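Local coordinates for peptidyl-prolyl cis-trans isomerase FKBP13, chloroplastic (Arabidopsis thaliana, PDB 1U79), which catalyses cis-trans isomerization of peptidyl-proline bonds, providing the major such activity of the chloroplast thylakoid lumen, and regulates accumulation of the Rieske protein, at residues A[30-42]-A[117-129]. Numbering follows the deposited sequence.
Sequences GQLIKAHYVGKLE and SVLLFDIEYIGKA
Lys40 and Leu120 pair through two backbone hydrogen bonds, Lys40 N to Leu120 O (2.8 Å) and Leu120 N to Lys40 O (2.9 Å), and the same two-way pairing recurs at Val38 with Asp122 and His36 with Glu124. Past a beta bulge, where the register slips by one residue between Lys34 and Ala35, Lys34 N reaches Gly127 O and Ala129 N reaches Leu32 O in nearly straight bonds. Gln31 OE1 accepts a hydrogen bond from a water that also bonds Tyr125 OH. The side chain of Gln31 runs out extended, CG anti to N (chi1 -177°), and brings NE2 to 3.6 Å from Lys128 CD. Cutting Gln31 back to an alanine is likely to cost the water the acceptor it bonds at OE1 and to uncover the Lys128 methylenes. Strands 32-40 and 119-128 are antiparallel neighbours in the curved sheet of the FKBP fold, which packs against helix 68-75. On the face of the sheet turned to that helix, Phe121 and Tyr37 run side by side, CD2 to CD2 4.0 Å, and both meet Trp70 edge-to-face. Gly39 CA sits 3.5 Å from Phe121 CD2, where a side chain would strike the ring. Farther along, the side chains of Ile33 and Tyr125 cross at about a right angle, Ile33 CB 3.7 Å from Tyr125 CE2. At the other end Leu41 CD2 lies 3.9 Å from Leu119 CD2, both leucines touching Phe47.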
loop_
_atom_site.group_PDB
_atom_site.type_symbol
_atom_site.label_atom_id
_atom_site.label_comp_id
_atom_site.label_asym_id
_atom_site.label_seq_id
_atom_site.Cartn_x
_atom_site.Cartn_y
_atom_site.Cartn_z
ATOM N N GLY A 30 -5.783 0.217 14.354
ATOM C CA GLY A 30 -5.664 -0.942 15.227
ATOM C C GLY A 30 -6.498 -2.174 14.919
ATOM O O GLY A 30 -6.385 -3.186 15.615
ATOM N N GLN A 31 -7.334 -2.100 13.890
ATOM C CA GLN A 31 -8.187 -3.223 13.517
ATOM C C GLN A 31 -7.472 -4.233 12.624
ATOM O O GLN A 31 -6.621 -3.869 11.808
ATOM C CB GLN A 31 -9.438 -2.707 12.801
ATOM C CG GLN A 31 -10.450 -3.775 12.413
ATOM C CD GLN A 31 -11.841 -3.190 12.156
ATOM O OE1 GLN A 31 -12.024 -2.351 11.273
ATOM N NE2 GLN A 31 -12.824 -3.632 12.938
ATOM N N LEU A 32 -7.811 -5.504 12.802
ATOM C CA LEU A 32 -7.228 -6.565 11.984
ATOM C C LEU A 32 -8.044 -6.546 10.705
ATOM O O LEU A 32 -9.262 -6.749 10.745
ATOM C CB LEU A 32 -7.382 -7.935 12.657
ATOM C CG LEU A 32 -6.557 -9.063 12.015
ATOM C CD1 LEU A 32 -5.086 -8.806 12.273
ATOM C CD2 LEU A 32 -6.959 -10.421 12.591
ATOM N N ILE A 33 -7.392 -6.310 9.571
ATOM C CA ILE A 33 -8.112 -6.259 8.301
ATOM C C ILE A 33 -7.529 -7.196 7.260
ATOM O O ILE A 33 -6.444 -7.750 7.448
ATOM C CB ILE A 33 -8.094 -4.838 7.706
ATOM C CG1 ILE A 33 -6.667 -4.447 7.326
ATOM C CG2 ILE A 33 -8.673 -3.850 8.719
ATOM C CD1 ILE A 33 -6.561 -3.116 6.579
ATOM N N LYS A 34 -8.259 -7.347 6.160
ATOM C CA LYS A 34 -7.849 -8.199 5.045
ATOM C C LYS A 34 -7.722 -7.353 3.792
ATOM O O LYS A 34 -8.585 -6.513 3.519
ATOM C CB LYS A 34 -8.898 -9.268 4.737
ATOM C CG LYS A 34 -9.141 -10.316 5.793
ATOM C CD LYS A 34 -10.159 -11.314 5.255
ATOM C CE LYS A 34 -10.441 -12.436 6.235
ATOM N NZ LYS A 34 -11.404 -13.422 5.663
ATOM N N ALA A 35 -6.669 -7.593 3.016
ATOM C CA ALA A 35 -6.489 -6.857 1.781
ATOM C C ALA A 35 -5.791 -7.676 0.716
ATOM O O ALA A 35 -4.823 -8.384 0.996
ATOM C CB ALA A 35 -5.695 -5.579 2.030
ATOM N N HIS A 36 -6.312 -7.599 -0.503
ATOM C CA HIS A 36 -5.670 -8.260 -1.630
ATOM C C HIS A 36 -4.842 -7.132 -2.228
ATOM O O HIS A 36 -5.180 -5.959 -2.051
ATOM C CB HIS A 36 -6.706 -8.777 -2.623
ATOM C CG HIS A 36 -7.069 -10.210 -2.402
ATOM N ND1 HIS A 36 -6.154 -11.234 -2.542
ATOM C CD2 HIS A 36 -8.229 -10.791 -2.018
ATOM C CE1 HIS A 36 -6.739 -12.382 -2.250
ATOM N NE2 HIS A 36 -7.997 -12.141 -1.930
ATOM N N TYR A 37 -3.757 -7.462 -2.915
ATOM C CA TYR A 37 -2.916 -6.422 -3.482
ATOM C C TYR A 37 -1.941 -6.919 -4.533
ATOM O O TYR A 37 -1.624 -8.104 -4.604
ATOM C CB TYR A 37 -2.094 -5.737 -2.371
ATOM C CG TYR A 37 -1.039 -6.640 -1.755
ATOM C CD1 TYR A 37 -1.365 -7.544 -0.742
ATOM C CD2 TYR A 37 0.274 -6.637 -2.237
ATOM C CE1 TYR A 37 -0.409 -8.427 -0.228
ATOM C CE2 TYR A 37 1.238 -7.516 -1.732
ATOM C CZ TYR A 37 0.889 -8.406 -0.734
ATOM O OH TYR A 37 1.830 -9.285 -0.252
ATOM N N VAL A 38 -1.467 -5.976 -5.334
ATOM C CA VAL A 38 -0.466 -6.216 -6.362
ATOM C C VAL A 38 0.499 -5.052 -6.234
ATOM O O VAL A 38 0.103 -3.886 -6.333
ATOM C CB VAL A 38 -1.038 -6.211 -7.795
ATOM C CG1 VAL A 38 0.119 -6.291 -8.801
ATOM C CG2 VAL A 38 -1.984 -7.396 -8.002
ATOM N N GLY A 39 1.763 -5.370 -5.988
ATOM C CA GLY A 39 2.771 -4.337 -5.851
ATOM C C GLY A 39 3.708 -4.399 -7.037
ATOM O O GLY A 39 4.235 -5.471 -7.371
ATOM N N LYS A 40 3.919 -3.253 -7.674
ATOM C CA LYS A 40 4.791 -3.167 -8.839
ATOM C C LYS A 40 5.764 -2.007 -8.727
ATOM O O LYS A 40 5.505 -1.013 -8.029
ATOM C CB LYS A 40 3.986 -2.929 -10.114
ATOM C CG LYS A 40 2.810 -3.842 -10.372
ATOM C CD LYS A 40 2.076 -3.313 -11.610
ATOM C CE LYS A 40 0.897 -4.182 -12.009
ATOM N NZ LYS A 40 0.122 -3.525 -13.106
ATOM N N LEU A 41 6.874 -2.126 -9.446
ATOM C CA LEU A 41 7.868 -1.069 -9.481
ATOM C C LEU A 41 7.389 -0.164 -10.614
ATOM O O LEU A 41 6.454 -0.515 -11.331
ATOM C CB LEU A 41 9.252 -1.644 -9.805
ATOM C CG LEU A 41 9.833 -2.628 -8.784
ATOM C CD1 LEU A 41 11.198 -3.158 -9.276
ATOM C CD2 LEU A 41 9.985 -1.921 -7.437
ATOM N N GLU A 42 8.029 0.984 -10.790
ATOM C CA GLU A 42 7.625 1.922 -11.834
ATOM C C GLU A 42 7.884 1.486 -13.269
ATOM O O GLU A 42 7.590 2.228 -14.206
ATOM C CB GLU A 42 8.281 3.279 -11.589
ATOM C CG GLU A 42 7.590 4.117 -10.538
ATOM C CD GLU A 42 6.240 4.641 -11.003
ATOM O OE1 GLU A 42 5.970 4.610 -12.226
ATOM O OE2 GLU A 42 5.453 5.098 -10.145
ATOM N N SER A 117 13.313 2.874 -4.261
ATOM C CA SER A 117 12.215 2.559 -5.153
ATOM C C SER A 117 10.873 3.175 -4.774
ATOM O O SER A 117 10.426 3.075 -3.636
ATOM C CB SER A 117 12.015 1.038 -5.239
ATOM O OG SER A 117 13.089 0.396 -5.908
ATOM N N VAL A 118 10.234 3.814 -5.744
ATOM C CA VAL A 118 8.889 4.335 -5.544
ATOM C C VAL A 118 8.070 3.070 -5.798
ATOM O O VAL A 118 8.336 2.340 -6.756
ATOM C CB VAL A 118 8.509 5.375 -6.610
ATOM C CG1 VAL A 118 7.011 5.673 -6.524
ATOM C CG2 VAL A 118 9.328 6.643 -6.412
ATOM N N LEU A 119 7.098 2.785 -4.944
ATOM C CA LEU A 119 6.304 1.581 -5.132
ATOM C C LEU A 119 4.872 1.885 -5.537
ATOM O O LEU A 119 4.273 2.853 -5.078
ATOM C CB LEU A 119 6.288 0.766 -3.838
ATOM C CG LEU A 119 7.645 0.465 -3.205
ATOM C CD1 LEU A 119 7.437 -0.413 -1.973
ATOM C CD2 LEU A 119 8.549 -0.242 -4.221
ATOM N N LEU A 120 4.315 1.058 -6.403
ATOM C CA LEU A 120 2.932 1.244 -6.805
ATOM C C LEU A 120 2.159 0.039 -6.309
ATOM O O LEU A 120 2.585 -1.099 -6.518
ATOM C CB LEU A 120 2.808 1.336 -8.331
ATOM C CG LEU A 120 3.241 2.635 -9.020
ATOM C CD1 LEU A 120 3.146 2.458 -10.535
ATOM C CD2 LEU A 120 2.359 3.790 -8.575
ATOM N N PHE A 121 1.051 0.274 -5.616
ATOM C CA PHE A 121 0.221 -0.833 -5.163
ATOM C C PHE A 121 -1.216 -0.609 -5.588
ATOM O O PHE A 121 -1.694 0.531 -5.636
ATOM C CB PHE A 121 0.206 -0.979 -3.637
ATOM C CG PHE A 121 1.471 -1.541 -3.043
ATOM C CD1 PHE A 121 2.505 -0.698 -2.642
ATOM C CD2 PHE A 121 1.602 -2.914 -2.832
ATOM C CE1 PHE A 121 3.651 -1.207 -2.032
ATOM C CE2 PHE A 121 2.746 -3.435 -2.225
ATOM C CZ PHE A 121 3.771 -2.581 -1.823
ATOM N N ASP A 122 -1.884 -1.703 -5.927
ATOM C CA ASP A 122 -3.301 -1.667 -6.238
ATOM C C ASP A 122 -3.796 -2.380 -4.992
ATOM O O ASP A 122 -3.460 -3.543 -4.763
ATOM C CB ASP A 122 -3.620 -2.471 -7.496
ATOM C CG ASP A 122 -3.976 -1.582 -8.672
ATOM O OD1 ASP A 122 -3.531 -0.413 -8.691
ATOM O OD2 ASP A 122 -4.692 -2.050 -9.584
ATOM N N ILE A 123 -4.536 -1.666 -4.153
ATOM C CA ILE A 123 -5.024 -2.258 -2.920
ATOM C C ILE A 123 -6.531 -2.463 -2.909
ATOM O O ILE A 123 -7.303 -1.560 -3.248
ATOM C CB ILE A 123 -4.631 -1.388 -1.701
ATOM C CG1 ILE A 123 -3.105 -1.233 -1.657
ATOM C CG2 ILE A 123 -5.150 -2.027 -0.411
ATOM C CD1 ILE A 123 -2.573 -0.600 -0.400
ATOM N N GLU A 124 -6.933 -3.667 -2.522
ATOM C CA GLU A 124 -8.334 -4.010 -2.409
ATOM C C GLU A 124 -8.598 -4.267 -0.934
ATOM O O GLU A 124 -8.252 -5.322 -0.397
ATOM C CB GLU A 124 -8.658 -5.239 -3.262
ATOM C CG GLU A 124 -8.720 -4.893 -4.743
ATOM C CD GLU A 124 -8.716 -6.099 -5.642
ATOM O OE1 GLU A 124 -9.604 -6.963 -5.505
ATOM O OE2 GLU A 124 -7.819 -6.179 -6.502
ATOM N N TYR A 125 -9.185 -3.267 -0.281
ATOM C CA TYR A 125 -9.518 -3.344 1.140
ATOM C C TYR A 125 -10.828 -4.111 1.259
ATOM O O TYR A 125 -11.910 -3.560 1.037
ATOM C CB TYR A 125 -9.671 -1.930 1.718
ATOM C CG TYR A 125 -10.104 -1.879 3.172
ATOM C CD1 TYR A 125 -10.845 -0.799 3.655
ATOM C CD2 TYR A 125 -9.793 -2.916 4.060
ATOM C CE1 TYR A 125 -11.275 -0.751 4.982
ATOM C CE2 TYR A 125 -10.215 -2.878 5.391
ATOM C CZ TYR A 125 -10.958 -1.789 5.840
ATOM O OH TYR A 125 -11.383 -1.744 7.142
ATOM N N ILE A 126 -10.723 -5.392 1.587
ATOM C CA ILE A 126 -11.891 -6.258 1.725
ATOM C C ILE A 126 -12.717 -5.894 2.952
ATOM O O ILE A 126 -13.947 -5.955 2.927
ATOM C CB ILE A 126 -11.465 -7.737 1.839
ATOM C CG1 ILE A 126 -10.513 -8.081 0.692
ATOM C CG2 ILE A 126 -12.699 -8.653 1.780
ATOM C CD1 ILE A 126 -11.133 -7.902 -0.684
ATOM N N GLY A 127 -12.032 -5.510 4.021
ATOM C CA GLY A 127 -12.711 -5.142 5.252
ATOM C C GLY A 127 -12.019 -5.769 6.446
ATOM O O GLY A 127 -10.881 -6.230 6.334
ATOM N N LYS A 128 -12.692 -5.797 7.593
ATOM C CA LYS A 128 -12.088 -6.379 8.788
ATOM C C LYS A 128 -11.980 -7.886 8.662
ATOM O O LYS A 128 -12.752 -8.512 7.939
ATOM C CB LYS A 128 -12.891 -6.014 10.041
ATOM C CG LYS A 128 -14.362 -6.341 9.978
ATOM C CD LYS A 128 -15.069 -5.827 11.225
ATOM C CE LYS A 128 -16.575 -5.970 11.111
ATOM N NZ LYS A 128 -17.268 -5.336 12.270
ATOM N N ALA A 129 -11.013 -8.458 9.372
ATOM C CA ALA A 129 -10.767 -9.897 9.352
ATOM C C ALA A 129 -11.721 -10.653 10.266
ATOM O O ALA A 129 -12.062 -11.808 9.946
ATOM C CB ALA A 129 -9.324 -10.176 9.754
HETATM O O HOH W 1 -10.325 -1.137 9.500
HETATM O O HOH W 2 9.745 1.679 -8.745
#